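Local coordinates for protein uncharacterized ACR, COG1565 superfamily (Burkholderia thailandensis, PDB 4F3N) that is of unknown function but has a methyltransferase fold, binds S-adenosyl-L-homocysteine and may methylate arginine side chains of a protein partner, at residues S362-F366 with M403-V409; W232-G236 with F247-F252; A152-T157 with L186-A190; L289-A293 with F412-I416. All blocks are in the same frame, centred on the assembly; numbering follows the deposited sequence.

Contact 1 (S362-F366 with M403-V409); sequences SQARF and MGELFKV
Q363 swings CG opposite its backbone N (chi1 176°) and then runs extended, which lays its side chain alongside F407, both pointing the same way; F366, with a similar first torsion, turns a ring face to V409. The Q363 amide is tilted 39° from the F407 ring, with OE1 3.7 Å from F407 CB. Q363 NE2 passes 3.6 Å from M403 CB and donates to L397 O. V409 meets F366 at about a right angle: CG1 stands over the ring face, 4.0 Å from the centroid in a CH-pi contact, and CG2 lies 3.7 Å from F366 CG. Two backbone bonds tie the helix start to the other segment. Q363 N reaches F407 O at 2.8 Å, almost straight (176°) but from above the carbonyl plane, and A364 N meets G404 O at 2.8 Å on an in-plane lone pair. S362, the N-cap of helix 363-369, accepts from R365 N through OG, and a water joins that hydroxyl to E405 OE1, whose carboxylate also pairs with R428. F407 touches T113, which binds S-adenosyl-L-homocysteine, though none is bound here. Here strand 356-362, at one border of the sheet, gives way to a helix beside antiparallel strand 407-414, the 5-7-6 side of the 3-2-1-4-5-7-6 strand order of class I (Rossmann-like) methyltransferases.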
loop_
_atom_site.group_PDB
_atom_site.type_symbol
_atom_site.label_atom_id
_atom_site.label_comp_id
_atom_site.label_asym_id
_atom_site.label_seq_id
_atom_site.Cartn_x
_atom_site.Cartn_y
_atom_site.Cartn_z
ATOM N N SER A 362 6.678 -3.749 13.451
ATOM C CA SER A 362 5.680 -2.685 13.424
ATOM C C SER A 362 6.346 -1.381 12.988
ATOM O O SER A 362 7.548 -1.184 13.117
ATOM C CB SER A 362 4.986 -2.534 14.763
ATOM O OG SER A 362 5.805 -1.868 15.693
ATOM N N GLN A 363 5.573 -0.485 12.386
ATOM C CA GLN A 363 6.123 0.837 12.060
ATOM C C GLN A 363 6.737 1.515 13.274
ATOM O O GLN A 363 7.770 2.153 13.166
ATOM C CB GLN A 363 4.998 1.742 11.511
ATOM C CG GLN A 363 5.473 3.156 11.236
ATOM C CD GLN A 363 4.505 3.919 10.362
ATOM O OE1 GLN A 363 4.429 3.673 9.165
ATOM N NE2 GLN A 363 3.757 4.868 10.959
ATOM N N ALA A 364 6.099 1.408 14.433
ATOM C CA ALA A 364 6.687 2.003 15.651
ATOM C C ALA A 364 8.094 1.487 15.923
ATOM O O ALA A 364 9.033 2.259 16.126
ATOM C CB ALA A 364 5.822 1.756 16.880
ATOM N N ARG A 365 8.247 0.172 15.893
ATOM C CA ARG A 365 9.518 -0.436 16.229
ATOM C C ARG A 365 10.541 -0.075 15.158
ATOM O O ARG A 365 11.676 0.236 15.471
ATOM C CB ARG A 365 9.329 -1.936 16.306
ATOM C CG ARG A 365 10.538 -2.727 16.707
ATOM C CD ARG A 365 10.859 -2.513 18.161
ATOM N NE ARG A 365 11.714 -1.379 18.351
ATOM C CZ ARG A 365 12.237 -1.039 19.522
ATOM N NH1 ARG A 365 13.013 0.031 19.595
ATOM N NH2 ARG A 365 11.956 -1.755 20.626
ATOM N N PHE A 366 10.134 -0.067 13.889
ATOM C CA PHE A 366 11.042 0.252 12.780
ATOM C C PHE A 366 11.559 1.703 12.920
ATOM O O PHE A 366 12.766 1.959 12.844
ATOM C CB PHE A 366 10.295 0.049 11.457
ATOM C CG PHE A 366 11.098 0.365 10.216
ATOM C CD1 PHE A 366 11.860 -0.627 9.581
ATOM C CD2 PHE A 366 11.044 1.621 9.655
ATOM C CE1 PHE A 366 12.539 -0.353 8.388
ATOM C CE2 PHE A 366 11.725 1.883 8.482
ATOM C CZ PHE A 366 12.468 0.895 7.845
ATOM N N MET A 403 -0.743 5.198 14.415
ATOM C CA MET A 403 -0.267 4.377 13.314
ATOM C C MET A 403 0.742 3.325 13.738
ATOM O O MET A 403 1.077 2.467 12.968
ATOM C CB MET A 403 0.432 5.259 12.277
ATOM C CG MET A 403 -0.452 6.373 11.730
ATOM S SD MET A 403 0.403 7.473 10.573
ATOM C CE MET A 403 0.390 6.607 9.008
ATOM N N GLY A 404 1.272 3.423 14.947
ATOM C CA GLY A 404 2.510 2.710 15.256
ATOM C C GLY A 404 2.466 1.213 15.225
ATOM O O GLY A 404 3.470 0.537 14.854
ATOM N N GLU A 405 1.346 0.657 15.695
ATOM C CA GLU A 405 1.177 -0.791 15.714
ATOM C C GLU A 405 0.491 -1.329 14.458
ATOM O O GLU A 405 0.893 -2.364 13.948
ATOM C CB GLU A 405 0.435 -1.246 16.969
ATOM C CG GLU A 405 0.125 -2.727 17.033
ATOM C CD GLU A 405 1.311 -3.663 17.027
ATOM O OE1 GLU A 405 2.381 -3.278 17.584
ATOM O OE2 GLU A 405 1.170 -4.797 16.449
ATOM N N LEU A 406 -0.574 -0.649 14.029
ATOM C CA LEU A 406 -1.350 -1.076 12.891
ATOM C C LEU A 406 -0.489 -1.112 11.620
ATOM O O LEU A 406 -0.592 -2.062 10.839
ATOM C CB LEU A 406 -2.514 -0.111 12.660
ATOM C CG LEU A 406 -3.320 -0.464 11.444
ATOM C CD1 LEU A 406 -3.950 -1.858 11.473
ATOM C CD2 LEU A 406 -4.321 0.675 11.309
ATOM N N PHE A 407 0.328 -0.083 11.413
ATOM C CA PHE A 407 1.231 -0.049 10.269
ATOM C C PHE A 407 2.446 -0.939 10.543
ATOM O O PHE A 407 2.906 -0.996 11.687
ATOM C CB PHE A 407 1.675 1.364 9.995
ATOM C CG PHE A 407 0.641 2.186 9.227
ATOM C CD1 PHE A 407 -0.602 2.492 9.807
ATOM C CD2 PHE A 407 0.907 2.647 7.931
ATOM C CE1 PHE A 407 -1.521 3.238 9.126
ATOM C CE2 PHE A 407 -0.043 3.380 7.240
ATOM C CZ PHE A 407 -1.266 3.650 7.829
ATOM N N LYS A 408 2.889 -1.661 9.507
ATOM C CA LYS A 408 3.999 -2.596 9.572
ATOM C C LYS A 408 4.979 -2.236 8.483
ATOM O O LYS A 408 4.631 -1.565 7.503
ATOM C CB LYS A 408 3.563 -4.057 9.355
ATOM C CG LYS A 408 2.351 -4.503 10.172
ATOM C CD LYS A 408 2.646 -4.491 11.684
ATOM C CE LYS A 408 1.541 -5.202 12.489
ATOM N NZ LYS A 408 0.238 -4.456 12.482
ATOM N N VAL A 409 6.232 -2.639 8.687
ATOM C CA VAL A 409 7.223 -2.589 7.627
ATOM C C VAL A 409 7.744 -3.995 7.388
ATOM O O VAL A 409 8.193 -4.653 8.339
ATOM C CB VAL A 409 8.401 -1.688 8.001
ATOM C CG1 VAL A 409 9.347 -1.593 6.833
ATOM C CG2 VAL A 409 7.901 -0.255 8.406
HETATM O O HOH W 1 4.204 -1.213 17.721
#

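Contact 2 (W232-G236 with F247-F252); sequences WCERG and FADRPF
R235 and D249 face each other on one side of the strand pair with guanidinium and carboxylate nearly coplanar, 17° apart. The grip is side-on: R235 NE binds D249 OD1 at 2.8 Å and R235 NH2 binds D249 OD2 at 3.0 Å, each oxygen using its syn lone pair, so that the acid is held flat at the guanidinium edge. F247 crosses R235 at about a right angle and packs on its aliphatic part, F247 CD1 lying 3.8 Å from R235 CG. At the other end, the ring of F252 folds back against the first strand. E234 N lies over one face, 3.7 Å above its plane, W232 CB sits at the edge, and F252 CE2 comes within 3.3 Å of C233 CA. E234 crosses F252 at about a right angle, with E234 CB 3.7 Å from F252 CE1, and sends its carboxylate to R223. A water accepts from F252 N and donates to W232 O where direct pairing stops. R250, on the same side of the pair as E234, makes a cation-pi contact with W75. Reciprocal backbone bonds at E234-R250 and G236-A248 flank the non-hydrogen-bonded pair R235-D249, the alternation of an antiparallel beta hairpin, here strands 231-239 and 245-250.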
loop_
_atom_site.group_PDB
_atom_site.type_symbol
_atom_site.label_atom_id
_atom_site.label_comp_id
_atom_site.label_asym_id
_atom_site.label_seq_id
_atom_site.Cartn_x
_atom_site.Cartn_y
_atom_site.Cartn_z
ATOM N N TRP A 232 -16.310 -22.521 1.342
ATOM C CA TRP A 232 -15.944 -21.182 0.839
ATOM C C TRP A 232 -16.438 -20.955 -0.545
ATOM O O TRP A 232 -16.504 -21.879 -1.341
ATOM C CB TRP A 232 -14.455 -21.001 0.860
ATOM C CG TRP A 232 -13.901 -20.871 2.242
ATOM C CD1 TRP A 232 -13.334 -21.862 3.027
ATOM C CD2 TRP A 232 -13.858 -19.655 3.050
ATOM N NE1 TRP A 232 -12.924 -21.356 4.243
ATOM C CE2 TRP A 232 -13.227 -20.030 4.324
ATOM C CE3 TRP A 232 -14.281 -18.337 2.864
ATOM C CZ2 TRP A 232 -13.016 -19.101 5.333
ATOM C CZ3 TRP A 232 -14.058 -17.421 3.890
ATOM C CH2 TRP A 232 -13.450 -17.794 5.092
ATOM N N CYS A 233 -16.829 -19.721 -0.836
ATOM C CA CYS A 233 -17.145 -19.331 -2.193
ATOM C C CYS A 233 -16.663 -17.922 -2.443
ATOM O O CYS A 233 -16.158 -17.266 -1.538
ATOM C CB CYS A 233 -18.616 -19.401 -2.439
ATOM S SG CYS A 233 -19.518 -18.232 -1.465
ATOM N N GLU A 234 -16.837 -17.465 -3.673
ATOM C CA GLU A 234 -16.385 -16.120 -4.025
ATOM C C GLU A 234 -17.542 -15.141 -3.948
ATOM O O GLU A 234 -18.629 -15.406 -4.468
ATOM C CB GLU A 234 -15.740 -16.105 -5.409
ATOM C CG GLU A 234 -15.183 -14.722 -5.743
ATOM C CD GLU A 234 -14.078 -14.692 -6.767
ATOM O OE1 GLU A 234 -13.866 -15.696 -7.503
ATOM O OE2 GLU A 234 -13.403 -13.636 -6.811
ATOM N N ARG A 235 -17.276 -13.993 -3.308
ATOM C CA ARG A 235 -18.165 -12.888 -3.267
ATOM C C ARG A 235 -17.774 -11.894 -4.379
ATOM O O ARG A 235 -16.729 -11.270 -4.318
ATOM C CB ARG A 235 -18.119 -12.229 -1.900
ATOM C CG ARG A 235 -19.073 -11.042 -1.819
ATOM C CD ARG A 235 -19.429 -10.661 -0.409
ATOM N NE ARG A 235 -20.260 -11.680 0.222
ATOM C CZ ARG A 235 -20.875 -11.584 1.396
ATOM N NH1 ARG A 235 -20.791 -10.497 2.159
ATOM N NH2 ARG A 235 -21.585 -12.618 1.815
ATOM N N GLY A 236 -18.654 -11.769 -5.372
ATOM C CA GLY A 236 -18.447 -10.843 -6.474
ATOM C C GLY A 236 -19.534 -9.827 -6.537
ATOM O O GLY A 236 -20.216 -9.518 -5.535
ATOM N N PHE A 247 -23.503 -7.238 -3.783
ATOM C CA PHE A 247 -22.616 -8.401 -3.666
ATOM C C PHE A 247 -23.416 -9.665 -3.974
ATOM O O PHE A 247 -24.613 -9.728 -3.682
ATOM C CB PHE A 247 -22.045 -8.537 -2.251
ATOM C CG PHE A 247 -21.057 -7.481 -1.876
ATOM C CD1 PHE A 247 -19.816 -7.405 -2.513
ATOM C CD2 PHE A 247 -21.341 -6.616 -0.850
ATOM C CE1 PHE A 247 -18.896 -6.443 -2.119
ATOM C CE2 PHE A 247 -20.423 -5.676 -0.433
ATOM C CZ PHE A 247 -19.209 -5.593 -1.074
ATOM N N ALA A 248 -22.750 -10.669 -4.522
ATOM C CA ALA A 248 -23.385 -11.923 -4.852
ATOM C C ALA A 248 -22.389 -13.002 -4.714
ATOM O O ALA A 248 -21.282 -12.879 -5.235
ATOM C CB ALA A 248 -23.948 -11.911 -6.266
ATOM N N ASP A 249 -22.771 -14.077 -4.024
ATOM C CA ASP A 249 -21.837 -15.159 -3.734
ATOM C C ASP A 249 -21.991 -16.300 -4.731
ATOM O O ASP A 249 -23.114 -16.669 -5.051
ATOM C CB ASP A 249 -22.073 -15.650 -2.316
ATOM C CG ASP A 249 -21.722 -14.626 -1.280
ATOM O OD1 ASP A 249 -20.821 -13.815 -1.540
ATOM O OD2 ASP A 249 -22.330 -14.658 -0.188
ATOM N N ARG A 250 -20.865 -16.821 -5.238
ATOM C CA ARG A 250 -20.863 -17.882 -6.263
ATOM C C ARG A 250 -19.796 -18.909 -5.947
ATOM O O ARG A 250 -18.730 -18.544 -5.466
ATOM C CB ARG A 250 -20.507 -17.260 -7.610
ATOM C CG ARG A 250 -21.231 -17.865 -8.774
ATOM C CD ARG A 250 -21.155 -16.960 -9.988
ATOM N NE ARG A 250 -19.864 -17.100 -10.648
ATOM C CZ ARG A 250 -19.615 -16.716 -11.902
ATOM N NH1 ARG A 250 -18.394 -16.876 -12.403
ATOM N NH2 ARG A 250 -20.570 -16.168 -12.656
ATOM N N PRO A 251 -20.045 -20.198 -6.256
ATOM C CA PRO A 251 -18.958 -21.152 -6.099
ATOM C C PRO A 251 -17.742 -20.785 -6.936
ATOM O O PRO A 251 -17.878 -20.166 -8.002
ATOM C CB PRO A 251 -19.558 -22.484 -6.601
ATOM C CG PRO A 251 -21.023 -22.285 -6.570
ATOM C CD PRO A 251 -21.299 -20.820 -6.673
ATOM N N PHE A 252 -16.563 -21.173 -6.453
ATOM C CA PHE A 252 -15.317 -20.933 -7.170
ATOM C C PHE A 252 -15.318 -21.618 -8.530
ATOM O O PHE A 252 -15.893 -22.690 -8.664
ATOM C CB PHE A 252 -14.133 -21.404 -6.316
ATOM C CG PHE A 252 -13.822 -20.460 -5.190
ATOM C CD1 PHE A 252 -13.216 -19.249 -5.451
ATOM C CD2 PHE A 252 -14.181 -20.760 -3.885
ATOM C CE1 PHE A 252 -12.958 -18.351 -4.430
ATOM C CE2 PHE A 252 -13.913 -19.873 -2.858
ATOM C CZ PHE A 252 -13.300 -18.670 -3.130
HETATM O O HOH W 2 -16.786 -22.669 -4.049
#

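Contact 3 (A152-T157 with L186-A190); sequences AAGLLT and LGAQA
A153, whose methyl meets L186, Q189 and A190 across the contact, carries a flat peptide carbonyl that is held from both faces: T157 N reaches A153 O from one at 3.0 Å, and T157 OG1 reaches A153 O from the opposite one at 2.9 Å. The hydroxyl gets there because it stands beside its own backbone N (chi1 -64°), folding back over the preceding helical turn. It is thus tied within its own helix, and toward the other segment it offers a contact of 3.8 Å between T157 OG1 and A190 CB. The remainder is apolar packing. L186 does most of the reaching: its CD2 methyl settles on the backbone of the facing helix, 3.7 Å from A153 CA, and also touches L156 CD1 at 3.9 Å, where the two leucines cross at about a right angle. A152 CB borders the same methyl more loosely. The A153 methyl abuts Q189 CB at 4.0 Å, so the glutamine joins in through the base of its side chain. A190, the first residue to leave the helical conformation, closes the patch with its methyl 4.2 Å from A153 CB. A152 ends a GxGxxA sequence, consistent with the glycine-rich turn that binds the cofactor in class I methyltransferases. Helices 150-161 and 179-189 are successive beta-alpha-beta connections, leading to strands 168-172 and 197-200; A152 and L156 rest on Y169 of the first strand, L156 and L186 meet V197 of the second, L186 also touches W199, and T157 packs on L193.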
loop_
_atom_site.group_PDB
_atom_site.type_symbol
_atom_site.label_atom_id
_atom_site.label_comp_id
_atom_site.label_asym_id
_atom_site.label_seq_id
_atom_site.Cartn_x
_atom_site.Cartn_y
_atom_site.Cartn_z
ATOM N N ALA A 152 8.997 11.121 -1.909
ATOM C CA ALA A 152 10.161 11.198 -2.785
ATOM C C ALA A 152 10.951 12.463 -2.460
ATOM O O ALA A 152 12.179 12.407 -2.321
ATOM C CB ALA A 152 9.735 11.193 -4.285
ATOM N N ALA A 153 10.270 13.607 -2.357
ATOM C CA ALA A 153 10.972 14.861 -2.072
ATOM C C ALA A 153 11.698 14.771 -0.729
ATOM O O ALA A 153 12.883 15.160 -0.612
ATOM C CB ALA A 153 10.016 16.037 -2.105
ATOM N N GLY A 154 11.022 14.182 0.272
ATOM C CA GLY A 154 11.585 14.034 1.604
ATOM C C GLY A 154 12.755 13.081 1.632
ATOM O O GLY A 154 13.751 13.337 2.331
ATOM N N LEU A 155 12.639 11.966 0.919
ATOM C CA LEU A 155 13.664 10.915 0.976
ATOM C C LEU A 155 14.909 11.378 0.186
ATOM O O LEU A 155 16.061 11.211 0.613
ATOM C CB LEU A 155 13.089 9.618 0.421
ATOM C CG LEU A 155 13.777 8.303 0.696
ATOM C CD1 LEU A 155 14.108 8.084 2.181
ATOM C CD2 LEU A 155 12.832 7.157 0.223
ATOM N N LEU A 156 14.658 12.023 -0.932
ATOM C CA LEU A 156 15.752 12.567 -1.736
ATOM C C LEU A 156 16.560 13.577 -0.919
ATOM O O LEU A 156 17.809 13.536 -0.856
ATOM C CB LEU A 156 15.192 13.275 -2.980
ATOM C CG LEU A 156 15.138 12.504 -4.258
ATOM C CD1 LEU A 156 14.488 13.358 -5.334
ATOM C CD2 LEU A 156 16.579 12.125 -4.678
ATOM N N THR A 157 15.840 14.516 -0.313
ATOM C CA THR A 157 16.466 15.556 0.477
ATOM C C THR A 157 17.223 14.996 1.694
ATOM O O THR A 157 18.407 15.343 1.990
ATOM C CB THR A 157 15.402 16.591 0.920
ATOM O OG1 THR A 157 14.889 17.227 -0.254
ATOM C CG2 THR A 157 16.022 17.693 1.764
ATOM N N LEU A 186 8.100 17.915 -6.349
ATOM C CA LEU A 186 9.569 17.833 -6.347
ATOM C C LEU A 186 10.235 19.161 -6.715
ATOM O O LEU A 186 11.279 19.517 -6.174
ATOM C CB LEU A 186 10.036 16.716 -7.295
ATOM C CG LEU A 186 9.832 15.321 -6.734
ATOM C CD1 LEU A 186 9.725 14.286 -7.853
ATOM C CD2 LEU A 186 10.948 14.913 -5.780
ATOM N N GLY A 187 9.681 19.861 -7.690
ATOM C CA GLY A 187 10.248 21.147 -8.088
ATOM C C GLY A 187 10.185 22.159 -6.961
ATOM O O GLY A 187 11.119 22.940 -6.770
ATOM N N ALA A 188 9.084 22.121 -6.211
ATOM C CA ALA A 188 8.811 23.034 -5.106
ATOM C C ALA A 188 9.591 22.685 -3.835
ATOM O O ALA A 188 10.105 23.575 -3.156
ATOM C CB ALA A 188 7.319 23.024 -4.805
ATOM N N GLN A 189 9.682 21.399 -3.524
ATOM C CA GLN A 189 10.192 20.932 -2.235
ATOM C C GLN A 189 11.606 20.353 -2.248
ATOM O O GLN A 189 12.221 20.232 -1.193
ATOM C CB GLN A 189 9.216 19.900 -1.662
ATOM C CG GLN A 189 7.873 20.512 -1.308
ATOM C CD GLN A 189 6.904 19.529 -0.647
ATOM O OE1 GLN A 189 7.316 18.584 0.057
ATOM N NE2 GLN A 189 5.603 19.755 -0.863
ATOM N N ALA A 190 12.124 20.007 -3.429
ATOM C CA ALA A 190 13.460 19.427 -3.574
ATOM C C ALA A 190 14.129 20.008 -4.829
ATOM O O ALA A 190 14.621 19.251 -5.693
ATOM C CB ALA A 190 13.360 17.917 -3.706
#

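Contact 4 (L289-A293 with F412-I416); sequences LARGA and FSRGI
G292 N donates to R414 O at 2.8 Å, nearly straight (171°) and in the carbonyl plane, and G292 O takes R414 N in return at 3.0 Å. The same R414 carbonyl is approached by R291 CA in a CA-H...O contact. G292 holds a positive phi (128°), a conformation open chiefly to glycine, as the chain turns a corner between helix 276-288 and strand 293-298. One residue on, A293 and S413 form a non-hydrogen-bonded pair, where A293 CA comes to 3.0 Å from F412 O. I416 bends over this end of the pair: its CD1 methyl lies 4.0 Å from A293 CB and 3.8 Å from G292 O. R414 starts with CG beside its backbone N (chi1 -64°) and stays extended as far as NE, which carries its head past the L289 carbonyl, with R414 NE 2.8 Å from L289 O. Beyond it, NH2 is hydrogen-bonded to A353 O and C286 O. The head thus lies among backbone carbonyls in or just past the last turns of helices 276-288 and 343-352, whose dipoles would probably help to stabilise its positive charge.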
loop_
_atom_site.group_PDB
_atom_site.type_symbol
_atom_site.label_atom_id
_atom_site.label_comp_id
_atom_site.label_asym_id
_atom_site.label_seq_id
_atom_site.Cartn_x
_atom_site.Cartn_y
_atom_site.Cartn_z
ATOM N N LEU A 289 14.413 -7.373 -8.527
ATOM C CA LEU A 289 15.519 -6.934 -7.677
ATOM C C LEU A 289 16.721 -7.858 -7.801
ATOM O O LEU A 289 16.633 -9.007 -7.385
ATOM C CB LEU A 289 15.043 -6.891 -6.236
ATOM C CG LEU A 289 16.032 -6.358 -5.211
ATOM C CD1 LEU A 289 16.268 -4.901 -5.499
ATOM C CD2 LEU A 289 15.515 -6.555 -3.773
ATOM N N ALA A 290 17.825 -7.387 -8.367
ATOM C CA ALA A 290 19.045 -8.209 -8.512
ATOM C C ALA A 290 19.971 -8.060 -7.309
ATOM O O ALA A 290 20.709 -8.976 -6.936
ATOM C CB ALA A 290 19.784 -7.826 -9.769
ATOM N N ARG A 291 19.957 -6.881 -6.720
ATOM C CA ARG A 291 20.819 -6.536 -5.588
ATOM C C ARG A 291 20.235 -5.310 -4.935
ATOM O O ARG A 291 19.890 -4.359 -5.625
ATOM C CB ARG A 291 22.216 -6.230 -6.164
ATOM C CG ARG A 291 23.226 -5.658 -5.240
ATOM C CD ARG A 291 24.484 -5.269 -6.035
ATOM N NE ARG A 291 25.271 -6.420 -6.464
ATOM C CZ ARG A 291 26.581 -6.558 -6.238
ATOM N NH1 ARG A 291 27.273 -5.647 -5.553
ATOM N NH2 ARG A 291 27.209 -7.619 -6.693
ATOM N N GLY A 292 20.121 -5.308 -3.616
ATOM C CA GLY A 292 19.525 -4.181 -2.882
ATOM C C GLY A 292 18.429 -4.665 -1.945
ATOM O O GLY A 292 18.487 -5.772 -1.416
ATOM N N ALA A 293 17.379 -3.857 -1.780
ATOM C CA ALA A 293 16.343 -4.156 -0.816
ATOM C C ALA A 293 15.013 -3.601 -1.335
ATOM O O ALA A 293 14.984 -2.724 -2.219
ATOM C CB ALA A 293 16.672 -3.518 0.550
ATOM N N PHE A 412 12.590 -7.029 1.940
ATOM C CA PHE A 412 13.273 -8.120 1.266
ATOM C C PHE A 412 14.609 -7.620 0.721
ATOM O O PHE A 412 14.803 -6.418 0.457
ATOM C CB PHE A 412 12.398 -8.635 0.113
ATOM C CG PHE A 412 11.040 -9.102 0.536
ATOM C CD1 PHE A 412 10.890 -10.351 1.092
ATOM C CD2 PHE A 412 9.920 -8.270 0.431
ATOM C CE1 PHE A 412 9.638 -10.786 1.510
ATOM C CE2 PHE A 412 8.677 -8.705 0.842
ATOM C CZ PHE A 412 8.537 -9.973 1.345
ATOM N N SER A 413 15.537 -8.535 0.481
ATOM C CA SER A 413 16.840 -8.134 0.027
ATOM C C SER A 413 17.532 -9.200 -0.799
ATOM O O SER A 413 17.164 -10.368 -0.781
ATOM C CB SER A 413 17.755 -7.729 1.182
ATOM O OG SER A 413 17.937 -8.805 2.093
ATOM N N ARG A 414 18.497 -8.725 -1.568
ATOM C CA ARG A 414 19.470 -9.588 -2.238
ATOM C C ARG A 414 20.812 -8.912 -2.113
ATOM O O ARG A 414 20.958 -7.709 -2.357
ATOM C CB ARG A 414 19.148 -9.779 -3.697
ATOM C CG ARG A 414 17.846 -10.481 -3.938
ATOM C CD ARG A 414 17.782 -10.860 -5.400
ATOM N NE ARG A 414 16.479 -11.360 -5.810
ATOM C CZ ARG A 414 16.197 -12.638 -6.020
ATOM N NH1 ARG A 414 17.099 -13.601 -5.792
ATOM N NH2 ARG A 414 14.980 -12.964 -6.449
ATOM N N GLY A 415 21.810 -9.679 -1.692
ATOM C CA GLY A 415 23.124 -9.129 -1.557
ATOM C C GLY A 415 23.358 -8.310 -0.332
ATOM O O GLY A 415 24.324 -7.554 -0.308
ATOM N N ILE A 416 22.495 -8.444 0.676
ATOM C CA ILE A 416 22.695 -7.831 1.968
ATOM C C ILE A 416 22.915 -8.962 2.983
ATOM O O ILE A 416 22.076 -9.846 3.129
ATOM C CB ILE A 416 21.513 -6.914 2.374
ATOM C CG1 ILE A 416 21.416 -5.721 1.395
ATOM C CG2 ILE A 416 21.691 -6.403 3.779
ATOM C CD1 ILE A 416 20.334 -4.715 1.745
#

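Contacts 1 and 4 share strand 407-414, about 22 Å apart between centres: contact 1 fastens its start, beside T113, a residue that binds S-adenosyl-L-homocysteine, and contact 4 its end, against the corner entering strand 293-298. Both are buried and rely on backbone bonds, but contact 1 adds packing on an aromatic ring, whereas contact 4 adds an arginine whose NH2 is hydrogen-bonded to carbonyls outside the two segments. Contact 3, also buried, joins two helices flanking the other half of the same sheet by apolar packing of methyls. Contact 2 belongs to a separate antiparallel sheet, about 45 Å from contact 3 between centres; partly buried, it is the one with a salt bridge across its segments.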